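Side-chain contacts in uracil-DNA glycosylase (Nitratifractor salsuginis, PDB 5X3G), which belongs to the uracil-DNA glycosylase superfamily of alpha/beta proteins, built round a four-stranded parallel sheet flanked by helices: residues Glu16-Asn21 and Glu26-Leu31; Glu99-Arg104 and Glu138-Leu143. All coordinates share one frame; numbering follows the deposited sequence.

Contact 1. Residues Glu16-Asn21 and Glu26-Leu31; sequences ELLRLN and EWEPIL
Leu31 holds CG anti to its backbone N (chi1 -152°), and Leu18 has a first torsion of -97°, away from the usual staggered values; between them these rotations set the two leucine ends against each other. The side chains run past one another in opposite directions, and the methyls meet at 4.1 Å, Leu18 CD2 to Leu31 CD2. The same Leu18 CD2 also lies 4.1 Å from Glu28 CG, so one branch of a single leucine carries nearly the whole contact. Trp27 adds its CB, 4.4 Å from Leu18 CD2, while the indole turns away to pack edge-to-face with Phe63 and give its NE1 hydrogen to Leu66 O. Leucine suits these buried places because its branched end fills space without needing a polar partner; Glu28 suits the margin, lending its methylene here while OE1 makes a weak hydrogen bond to Gln15. Within 16-21, Leu17 O is gripped twice: Asn21 N and Asn21 ND2 approach it from opposite faces of its carbonyl plane, with Asn21 ND2 2.6 Å from Leu17 O. Two successive helices, 11-20 and 28-35, joined by a short connection, pack here: Leu18 of the first continues onto Leu32 and Leu35 of the second, and Leu31 reaches Phe189 and Leu193 of helix 179-196.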
ATOM      1  N   GLU A  16      -8.466  15.771 -14.314  1.00 32.45           N
ATOM      2  CA  GLU A  16      -7.197  16.462 -14.110  1.00 36.05           C
ATOM      3  C   GLU A  16      -6.389  15.815 -12.991  1.00 32.03           C
ATOM      4  O   GLU A  16      -5.181  15.608 -13.135  1.00 29.25           O
ATOM      5  CB  GLU A  16      -7.432  17.938 -13.800  1.00 42.04           C
ATOM      6  CG  GLU A  16      -6.138  18.710 -13.589  1.00 46.04           C
ATOM      7  CD  GLU A  16      -6.355  20.108 -13.049  1.00 52.39           C
ATOM      8  OE1 GLU A  16      -5.436  20.941 -13.190  1.00 54.80           O
ATOM      9  OE2 GLU A  16      -7.437  20.374 -12.487  1.00 50.73           O
ATOM     10  N   LEU A  17      -7.037  15.497 -11.868  1.00 27.24           N
ATOM     11  CA  LEU A  17      -6.332  14.877 -10.750  1.00 34.39           C
ATOM     12  C   LEU A  17      -5.723  13.543 -11.156  1.00 28.16           C
ATOM     13  O   LEU A  17      -4.598  13.217 -10.757  1.00 24.64           O
ATOM     14  CB  LEU A  17      -7.285  14.690  -9.570  1.00 22.32           C
ATOM     15  CG  LEU A  17      -6.724  13.953  -8.352  1.00 31.57           C
ATOM     16  CD1 LEU A  17      -5.629  14.760  -7.672  1.00 31.95           C
ATOM     17  CD2 LEU A  17      -7.835  13.611  -7.379  1.00 33.85           C
ATOM     18  N   LEU A  18      -6.452  12.758 -11.951  1.00 23.70           N
ATOM     19  CA  LEU A  18      -5.910  11.494 -12.438  1.00 30.41           C
ATOM     20  C   LEU A  18      -4.693  11.725 -13.324  1.00 32.13           C
ATOM     21  O   LEU A  18      -3.681  11.025 -13.199  1.00 30.46           O
ATOM     22  CB  LEU A  18      -6.984  10.713 -13.194  1.00 30.29           C
ATOM     23  CG  LEU A  18      -7.741   9.638 -12.407  1.00 28.17           C
ATOM     24  CD1 LEU A  18      -8.742  10.258 -11.443  1.00 24.08           C
ATOM     25  CD2 LEU A  18      -8.426   8.684 -13.372  1.00 27.09           C
ATOM     26  N   ARG A  19      -4.769  12.709 -14.225  1.00 32.72           N
ATOM     27  CA  ARG A  19      -3.629  12.974 -15.101  1.00 32.88           C
ATOM     28  C   ARG A  19      -2.421  13.469 -14.312  1.00 28.57           C
ATOM     29  O   ARG A  19      -1.281  13.095 -14.610  1.00 31.53           O
ATOM     30  CB  ARG A  19      -4.010  13.984 -16.181  1.00 27.57           C
ATOM     31  CG  ARG A  19      -4.848  13.409 -17.306  1.00 32.23           C
ATOM     32  CD  ARG A  19      -4.931  14.395 -18.455  1.00 28.10           C
ATOM     33  NE  ARG A  19      -5.251  15.743 -17.985  1.00 31.21           N
ATOM     34  CZ  ARG A  19      -6.483  16.236 -17.913  1.00 40.87           C
ATOM     35  NH1 ARG A  19      -7.520  15.496 -18.281  1.00 28.05           N
ATOM     36  NH2 ARG A  19      -6.679  17.471 -17.474  1.00 26.33           N
ATOM     37  N   LEU A  20      -2.651  14.316 -13.306  1.00 33.37           N
ATOM     38  CA  LEU A  20      -1.559  14.834 -12.489  1.00 31.61           C
ATOM     39  C   LEU A  20      -0.856  13.716 -11.733  1.00 31.15           C
ATOM     40  O   LEU A  20       0.370  13.741 -11.566  1.00 28.68           O
ATOM     41  CB  LEU A  20      -2.092  15.884 -11.516  1.00 21.82           C
ATOM     42  CG  LEU A  20      -1.066  16.534 -10.585  1.00 51.01           C
ATOM     43  CD1 LEU A  20      -0.023  17.298 -11.380  1.00 45.49           C
ATOM     44  CD2 LEU A  20      -1.741  17.433  -9.563  1.00 50.76           C
ATOM     45  N   ASN A  21      -1.616  12.727 -11.265  1.00 24.01           N
ATOM     46  CA  ASN A  21      -1.053  11.562 -10.598  1.00 29.73           C
ATOM     47  C   ASN A  21      -0.481  10.540 -11.574  1.00 31.59           C
ATOM     48  O   ASN A  21       0.112   9.551 -11.130  1.00 33.39           O
ATOM     49  CB  ASN A  21      -2.118  10.898  -9.721  1.00 25.27           C
ATOM     50  CG  ASN A  21      -2.402  11.682  -8.455  1.00 26.16           C
ATOM     51  OD1 ASN A  21      -1.909  11.342  -7.379  1.00 32.29           O
ATOM     52  ND2 ASN A  21      -3.194  12.740  -8.576  1.00 25.62           N
ATOM     53  N   GLU A  26      -7.899   4.305 -18.525  1.00 35.05           N
ATOM     54  CA  GLU A  26      -8.608   3.055 -18.256  1.00 33.33           C
ATOM     55  C   GLU A  26      -9.157   2.992 -16.839  1.00 33.94           C
ATOM     56  O   GLU A  26     -10.096   2.230 -16.584  1.00 38.89           O
ATOM     57  CB  GLU A  26      -7.700   1.843 -18.465  1.00 35.01           C
ATOM     58  CG  GLU A  26      -7.334   1.520 -19.894  1.00 48.69           C
ATOM     59  CD  GLU A  26      -6.582   0.208 -19.989  1.00 57.59           C
ATOM     60  OE1 GLU A  26      -6.461  -0.482 -18.952  1.00 55.23           O
ATOM     61  OE2 GLU A  26      -6.110  -0.135 -21.092  1.00 75.21           O
ATOM     62  N   TRP A  27      -8.582   3.756 -15.912  1.00 31.81           N
ATOM     63  CA  TRP A  27      -9.042   3.753 -14.533  1.00 32.31           C
ATOM     64  C   TRP A  27     -10.314   4.560 -14.319  1.00 27.45           C
ATOM     65  O   TRP A  27     -10.918   4.448 -13.247  1.00 25.72           O
ATOM     66  CB  TRP A  27      -7.937   4.282 -13.619  1.00 33.22           C
ATOM     67  CG  TRP A  27      -6.987   3.219 -13.204  1.00 30.91           C
ATOM     68  CD1 TRP A  27      -5.705   3.042 -13.635  1.00 32.22           C
ATOM     69  CD2 TRP A  27      -7.253   2.156 -12.286  1.00 24.83           C
ATOM     70  NE1 TRP A  27      -5.153   1.938 -13.030  1.00 31.55           N
ATOM     71  CE2 TRP A  27      -6.085   1.377 -12.197  1.00 29.73           C
ATOM     72  CE3 TRP A  27      -8.369   1.792 -11.527  1.00 31.02           C
ATOM     73  CZ2 TRP A  27      -5.998   0.256 -11.378  1.00 32.75           C
ATOM     74  CZ3 TRP A  27      -8.283   0.680 -10.717  1.00 34.67           C
ATOM     75  CH2 TRP A  27      -7.106  -0.076 -10.648  1.00 32.90           C
ATOM     76  N   GLU A  28     -10.741   5.349 -15.304  1.00 30.34           N
ATOM     77  CA  GLU A  28     -11.910   6.203 -15.105  1.00 32.22           C
ATOM     78  C   GLU A  28     -13.196   5.451 -14.769  1.00 23.71           C
ATOM     79  O   GLU A  28     -13.936   5.930 -13.892  1.00 33.69           O
ATOM     80  CB  GLU A  28     -12.113   7.097 -16.336  1.00 36.84           C
ATOM     81  CG  GLU A  28     -11.149   8.270 -16.391  1.00 36.76           C
ATOM     82  CD  GLU A  28     -11.529   9.298 -17.437  1.00 48.92           C
ATOM     83  OE1 GLU A  28     -12.691   9.282 -17.897  1.00 53.63           O
ATOM     84  OE2 GLU A  28     -10.668  10.130 -17.791  1.00 41.47           O
ATOM     85  N   PRO A  29     -13.535   4.316 -15.399  1.00 30.19           N
ATOM     86  CA  PRO A  29     -14.799   3.645 -15.037  1.00 29.28           C
ATOM     87  C   PRO A  29     -14.880   3.228 -13.579  1.00 35.43           C
ATOM     88  O   PRO A  29     -15.981   3.199 -13.015  1.00 39.88           O
ATOM     89  CB  PRO A  29     -14.827   2.427 -15.970  1.00 29.46           C
ATOM     90  CG  PRO A  29     -13.996   2.823 -17.126  1.00 35.75           C
ATOM     91  CD  PRO A  29     -12.896   3.663 -16.556  1.00 24.32           C
ATOM     92  N   ILE A  30     -13.754   2.903 -12.952  1.00 35.17           N
ATOM     93  CA  ILE A  30     -13.762   2.466 -11.559  1.00 33.45           C
ATOM     94  C   ILE A  30     -13.494   3.629 -10.611  1.00 24.48           C
ATOM     95  O   ILE A  30     -14.116   3.731  -9.550  1.00 33.87           O
ATOM     96  CB  ILE A  30     -12.734   1.334 -11.360  1.00 33.52           C
ATOM     97  CG1 ILE A  30     -13.025   0.159 -12.296  1.00 30.59           C
ATOM     98  CG2 ILE A  30     -12.728   0.857  -9.915  1.00 30.32           C
ATOM     99  CD1 ILE A  30     -12.023  -0.971 -12.177  1.00 37.76           C
ATOM    100  N   LEU A  31     -12.586   4.525 -10.989  1.00 26.70           N
ATOM    101  CA  LEU A  31     -12.038   5.521 -10.075  1.00 26.87           C
ATOM    102  C   LEU A  31     -12.870   6.797 -10.020  1.00 34.65           C
ATOM    103  O   LEU A  31     -13.028   7.383  -8.943  1.00 31.00           O
ATOM    104  CB  LEU A  31     -10.597   5.843 -10.484  1.00 27.38           C
ATOM    105  CG  LEU A  31      -9.581   6.310  -9.449  1.00 32.74           C
ATOM    106  CD1 LEU A  31      -9.657   5.458  -8.193  1.00 23.24           C
ATOM    107  CD2 LEU A  31      -8.185   6.239 -10.057  1.00 26.70           C
TER

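Contact 2. Residues Glu99-Arg104 and Glu138-Leu143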
ATOM      1  N   GLU A  99      17.584   3.332   0.567  1.00 27.78           N
ATOM      2  CA  GLU A  99      18.390   2.120   0.533  1.00 33.29           C
ATOM      3  C   GLU A  99      17.830   1.084   1.501  1.00 29.48           C
ATOM      4  O   GLU A  99      17.448   1.405   2.629  1.00 31.57           O
ATOM      5  CB  GLU A  99      19.847   2.430   0.879  1.00 31.91           C
ATOM      6  CG  GLU A  99      20.609   3.229  -0.181  1.00 32.93           C
ATOM      7  CD  GLU A  99      20.117   4.656  -0.312  1.00 30.17           C
ATOM      8  OE1 GLU A  99      19.796   5.271   0.728  1.00 39.01           O
ATOM      9  OE2 GLU A  99      20.043   5.163  -1.451  1.00 44.73           O
ATOM     10  N   ILE A 100      17.777  -0.169   1.047  1.00 28.19           N
ATOM     11  CA  ILE A 100      17.261  -1.240   1.893  1.00 26.03           C
ATOM     12  C   ILE A 100      18.337  -1.746   2.843  1.00 32.84           C
ATOM     13  O   ILE A 100      18.077  -1.974   4.030  1.00 28.39           O
ATOM     14  CB  ILE A 100      16.698  -2.382   1.026  1.00 29.25           C
ATOM     15  CG1 ILE A 100      15.540  -1.884   0.158  1.00 30.93           C
ATOM     16  CG2 ILE A 100      16.258  -3.554   1.899  1.00 20.83           C
ATOM     17  CD1 ILE A 100      14.344  -1.403   0.948  1.00 31.54           C
ATOM     18  N   PHE A 101      19.556  -1.921   2.344  1.00 31.90           N
ATOM     19  CA  PHE A 101      20.632  -2.547   3.093  1.00 28.97           C
ATOM     20  C   PHE A 101      21.732  -1.543   3.413  1.00 27.70           C
ATOM     21  O   PHE A 101      21.807  -0.446   2.849  1.00 34.12           O
ATOM     22  CB  PHE A 101      21.212  -3.735   2.315  1.00 27.90           C
ATOM     23  CG  PHE A 101      20.218  -4.829   2.053  1.00 28.46           C
ATOM     24  CD1 PHE A 101      19.882  -5.733   3.048  1.00 32.27           C
ATOM     25  CD2 PHE A 101      19.613  -4.953   0.814  1.00 26.15           C
ATOM     26  CE1 PHE A 101      18.963  -6.741   2.810  1.00 28.53           C
ATOM     27  CE2 PHE A 101      18.693  -5.959   0.571  1.00 25.05           C
ATOM     28  CZ  PHE A 101      18.369  -6.855   1.571  1.00 30.15           C
ATOM     29  N   SER A 102      22.588  -1.945   4.342  1.00 26.80           N
ATOM     30  CA  SER A 102      23.783  -1.209   4.726  1.00 30.38           C
ATOM     31  C   SER A 102      24.913  -2.219   4.881  1.00 35.01           C
ATOM     32  O   SER A 102      24.654  -3.430   4.867  1.00 33.62           O
ATOM     33  CB  SER A 102      23.547  -0.432   6.024  1.00 28.18           C
ATOM     34  OG  SER A 102      23.680  -1.278   7.154  1.00 46.78           O
ATOM     35  N   PRO A 103      26.170  -1.782   5.009  1.00 35.87           N
ATOM     36  CA  PRO A 103      27.236  -2.746   5.328  1.00 33.14           C
ATOM     37  C   PRO A 103      26.971  -3.510   6.610  1.00 34.89           C
ATOM     38  O   PRO A 103      27.537  -4.591   6.817  1.00 34.75           O
ATOM     39  CB  PRO A 103      28.478  -1.854   5.454  1.00 34.44           C
ATOM     40  CG  PRO A 103      28.192  -0.708   4.556  1.00 27.99           C
ATOM     41  CD  PRO A 103      26.715  -0.447   4.702  1.00 35.11           C
ATOM     42  N   ARG A 104      26.092  -2.983   7.460  1.00 39.65           N
ATOM     43  CA  ARG A 104      25.904  -3.520   8.801  1.00 43.98           C
ATOM     44  C   ARG A 104      24.717  -4.472   8.858  1.00 45.58           C
ATOM     45  O   ARG A 104      24.537  -5.194   9.846  1.00 46.73           O
ATOM     46  CB  ARG A 104      25.726  -2.351   9.763  1.00 56.50           C
ATOM     47  CG  ARG A 104      26.920  -1.410   9.758  1.00 64.82           C
ATOM     48  CD  ARG A 104      26.493   0.049   9.684  1.00 58.87           C
ATOM     49  NE  ARG A 104      25.696   0.481  10.825  1.00 70.95           N
ATOM     50  CZ  ARG A 104      24.499   1.050  10.727  1.00 75.32           C
ATOM     51  NH1 ARG A 104      23.851   1.422  11.822  1.00 81.23           N
ATOM     52  NH2 ARG A 104      23.952   1.251   9.536  1.00 74.22           N
ATOM     53  N   GLU A 138      23.660  -9.417  11.705  1.00 38.61           N
ATOM     54  CA  GLU A 138      24.888 -10.094  11.296  1.00 40.68           C
ATOM     55  C   GLU A 138      24.613 -11.095  10.181  1.00 34.49           C
ATOM     56  O   GLU A 138      25.313 -11.117   9.158  1.00 37.40           O
ATOM     57  CB  GLU A 138      25.529 -10.788  12.497  1.00 35.31           C
ATOM     58  N   ALA A 139      23.594 -11.938  10.366  1.00 35.17           N
ATOM     59  CA  ALA A 139      23.194 -12.861   9.312  1.00 37.27           C
ATOM     60  C   ALA A 139      22.826 -12.112   8.039  1.00 40.35           C
ATOM     61  O   ALA A 139      23.187 -12.536   6.937  1.00 42.38           O
ATOM     62  CB  ALA A 139      22.025 -13.724   9.786  1.00 38.64           C
ATOM     63  N   ILE A 140      22.122 -10.986   8.172  1.00 39.21           N
ATOM     64  CA  ILE A 140      21.715 -10.221   6.997  1.00 34.46           C
ATOM     65  C   ILE A 140      22.928  -9.621   6.299  1.00 38.29           C
ATOM     66  O   ILE A 140      23.021  -9.638   5.066  1.00 28.71           O
ATOM     67  CB  ILE A 140      20.687  -9.144   7.392  1.00 38.61           C
ATOM     68  CG1 ILE A 140      19.356  -9.799   7.772  1.00 33.15           C
ATOM     69  CG2 ILE A 140      20.491  -8.132   6.269  1.00 33.70           C
ATOM     70  CD1 ILE A 140      18.275  -8.815   8.166  1.00 30.49           C
ATOM     71  N   ALA A 141      23.880  -9.092   7.071  1.00 37.67           N
ATOM     72  CA  ALA A 141      25.092  -8.546   6.470  1.00 41.96           C
ATOM     73  C   ALA A 141      25.877  -9.628   5.739  1.00 34.34           C
ATOM     74  O   ALA A 141      26.461  -9.374   4.678  1.00 35.15           O
ATOM     75  CB  ALA A 141      25.958  -7.883   7.542  1.00 40.71           C
ATOM     76  N   ALA A 142      25.887 -10.846   6.282  1.00 42.02           N
ATOM     77  CA  ALA A 142      26.578 -11.948   5.626  1.00 35.57           C
ATOM     78  C   ALA A 142      25.918 -12.381   4.321  1.00 39.55           C
ATOM     79  O   ALA A 142      26.528 -13.150   3.570  1.00 35.69           O
ATOM     80  CB  ALA A 142      26.676 -13.143   6.575  1.00 39.80           C
ATOM     81  N   LEU A 143      24.704 -11.915   4.029  1.00 42.56           N
ATOM     82  CA  LEU A 143      24.012 -12.343   2.818  1.00 32.06           C
ATOM     83  C   LEU A 143      24.655 -11.785   1.556  1.00 38.79           C
ATOM     84  O   LEU A 143      25.037 -10.613   1.494  1.00 35.39           O
ATOM     85  CB  LEU A 143      22.539 -11.936   2.860  1.00 31.24           C
ATOM     86  CG  LEU A 143      21.526 -13.043   3.149  1.00 37.46           C
ATOM     87  CD1 LEU A 143      21.599 -14.078   2.041  1.00 42.65           C
ATOM     88  CD2 LEU A 143      21.772 -13.698   4.478  1.00 40.51           C
TER
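The Phe101 ring has Ile100 CG2 over one face, 3.6 Å above its plane and offset toward the rim, and Ile140 CG2 at its edge, close to the ring plane. Phe101 belongs to a short beta-hairpin, strands 101-102 and 105-106, whose connection is here packed against the short helix 137-141. The aromatic and isoleucine side chains cross at about a right angle, and the methyl meets the edge at 4.0 Å, Ile140 CG2 to Phe101 CE1. The first torsion of Ile140 (-70°) turns CG1 aside and leaves CG2 opposite the backbone N, facing the ring. A flat aromatic edge and the compact CG2 methyl of a beta-branched residue can meet here with no polar group to satisfy; both residues also touch Leu106 of the partner strand. Farther along, Ala141 comes close to the turn itself: its CB is 3.7 Å from Pro103 O, and the small methyl lets helix and turn backbones approach, with CA atoms of Arg104 and Ala141 5.6 Å apart. Lys145 touches Phe101 and gives its NZ hydrogens to Ile140 O and Leu143 O. Ser102, in the strand leading into the turn, makes an ST turn, its OG accepting from Arg104 N at 3.0 Å with an N-H...O angle of 147°.

Overall arrangement
Contact 1 and contact 2 lie on opposite sides of the chain's centre, their centres 40 Å apart and their nearest atoms about 22 Å apart, so they never touch. They follow in series: 16-21 with 26-31 closes before 99-104 with 138-143 opens. The first joins two successive helices near the amino terminus, 11-20 and 28-35; the second brings together a two-stranded sheet and helix 137-141 across 33 intervening residues that include helix 114-126. Neither contains a strand of the parallel sheet 164-168, 73-77, 203-207, 225-228. One is thus local and buried, the other longer in range and superficial, and they join different peripheral parts of the fold.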